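Local coordinates for protein beta-lactamase (Francisella tularensis subsp. tularensis, PDB 3P09) that probably hydrolyses beta-lactams to substituted beta-amino acids, as a class A beta-lactamase linked to antibiotic resistance, at residues 243-246 with 252-255. Numbering follows the deposited sequence.
Sequences AIIW and PIAL
Ile-245 and Ile-253 face each other as a hydrogen-bonded pair in the antiparallel beta hairpin of strands 239-246 and 253-260, part of the five-stranded sheet of the class A beta-lactamase fold. Two nearly straight bonds join them, Ile-245 N to Ile-253 O at 2.9 Å and Ile-253 N to Ile-245 O at 2.8 Å; Ala-243 and Leu-255 make a second such pair two residues along, the bond from Ala-243 N being more bent. The side chain of Ile-245 illustrates how a hairpin packs diagonally as well as directly across. Its CB meets Ile-253 CG1 at 3.9 Å, and its own CG1, anti to the carbonyl carbon (chi1 -57°), leads into an extended end (chi2 172°) that carries CD1 past the direct partner to Leu-255, where it approaches the leucine CB and lies 3.9 Å from Leu-255 CD2. Helix 271-289 packs on this face, touching Ile-253 and Leu-255. On the other face, against helix 178-190, Ile-244 CD1 rests 3.7 Å from Ala-254 CB. Near the turn, the indole of Trp-246 takes Ile-244 CG2 and Pro-252 on one face, both toward the rim: Pro-252 CB makes a CH-pi contact, 3.8 Å from the centroid of the five-membered ring and 21° off its normal.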
loop_
_atom_site.group_PDB
_atom_site.type_symbol
_atom_site.label_atom_id
_atom_site.label_comp_id
_atom_site.label_asym_id
_atom_site.label_seq_id
_atom_site.Cartn_x
_atom_site.Cartn_y
_atom_site.Cartn_z
ATOM N N ALA A 243 -3.307 -2.898 -4.975
ATOM C CA ALA A 243 -2.725 -3.146 -6.279
ATOM C C ALA A 243 -3.373 -2.336 -7.378
ATOM O O ALA A 243 -4.530 -1.922 -7.262
ATOM C CB ALA A 243 -2.833 -4.614 -6.607
ATOM N N ILE A 244 -2.603 -2.097 -8.436
ATOM C CA ILE A 244 -3.185 -1.687 -9.704
ATOM C C ILE A 244 -2.987 -2.844 -10.657
ATOM O O ILE A 244 -1.913 -3.446 -10.700
ATOM C CB ILE A 244 -2.497 -0.468 -10.313
ATOM C CG1 ILE A 244 -2.594 0.743 -9.385
ATOM C CG2 ILE A 244 -3.140 -0.156 -11.658
ATOM C CD1 ILE A 244 -3.978 1.191 -9.131
ATOM N N ILE A 245 -4.019 -3.150 -11.429
ATOM C CA ILE A 245 -3.998 -4.315 -12.303
ATOM C C ILE A 245 -4.436 -3.884 -13.685
ATOM O O ILE A 245 -5.379 -3.104 -13.812
ATOM C CB ILE A 245 -4.978 -5.385 -11.804
ATOM C CG1 ILE A 245 -4.628 -5.780 -10.364
ATOM C CG2 ILE A 245 -4.986 -6.583 -12.739
ATOM C CD1 ILE A 245 -5.653 -6.692 -9.698
ATOM N N TRP A 246 -3.724 -4.371 -14.700
ATOM C CA TRP A 246 -4.069 -4.132 -16.097
ATOM C C TRP A 246 -4.507 -5.451 -16.693
ATOM O O TRP A 246 -3.667 -6.245 -17.121
ATOM C CB TRP A 246 -2.854 -3.632 -16.880
ATOM C CG TRP A 246 -2.409 -2.235 -16.540
ATOM C CD1 TRP A 246 -2.672 -1.096 -17.247
ATOM C CD2 TRP A 246 -1.606 -1.836 -15.419
ATOM N NE1 TRP A 246 -2.089 -0.014 -16.622
ATOM C CE2 TRP A 246 -1.433 -0.443 -15.502
ATOM C CE3 TRP A 246 -1.029 -2.522 -14.346
ATOM C CZ2 TRP A 246 -0.697 0.272 -14.562
ATOM C CZ3 TRP A 246 -0.306 -1.809 -13.413
ATOM C CH2 TRP A 246 -0.145 -0.426 -13.528
ATOM N N PRO A 252 -7.120 -0.231 -16.824
ATOM C CA PRO A 252 -6.638 -0.662 -15.510
ATOM C C PRO A 252 -7.685 -0.547 -14.410
ATOM O O PRO A 252 -8.621 0.254 -14.493
ATOM C CB PRO A 252 -5.452 0.273 -15.240
ATOM C CG PRO A 252 -5.649 1.439 -16.145
ATOM C CD PRO A 252 -6.364 0.920 -17.355
ATOM N N ILE A 253 -7.523 -1.373 -13.379
ATOM C CA ILE A 253 -8.393 -1.318 -12.214
ATOM C C ILE A 253 -7.535 -1.243 -10.964
ATOM O O ILE A 253 -6.336 -1.527 -11.006
ATOM C CB ILE A 253 -9.328 -2.540 -12.140
ATOM C CG1 ILE A 253 -8.524 -3.841 -12.194
ATOM C CG2 ILE A 253 -10.292 -2.538 -13.316
ATOM C CD1 ILE A 253 -9.197 -4.973 -11.494
ATOM N N ALA A 254 -8.123 -0.818 -9.856
ATOM C CA ALA A 254 -7.391 -0.869 -8.590
ATOM C C ALA A 254 -8.089 -1.884 -7.713
ATOM O O ALA A 254 -9.307 -2.061 -7.802
ATOM C CB ALA A 254 -7.360 0.487 -7.925
ATOM N N LEU A 255 -7.325 -2.558 -6.866
ATOM C CA LEU A 255 -7.910 -3.559 -5.995
ATOM C C LEU A 255 -7.193 -3.510 -4.663
ATOM O O LEU A 255 -5.976 -3.649 -4.612
ATOM C CB LEU A 255 -7.763 -4.951 -6.616
ATOM C CG LEU A 255 -8.040 -6.144 -5.710
ATOM C CD1 LEU A 255 -9.484 -6.129 -5.180
ATOM C CD2 LEU A 255 -7.745 -7.431 -6.462
#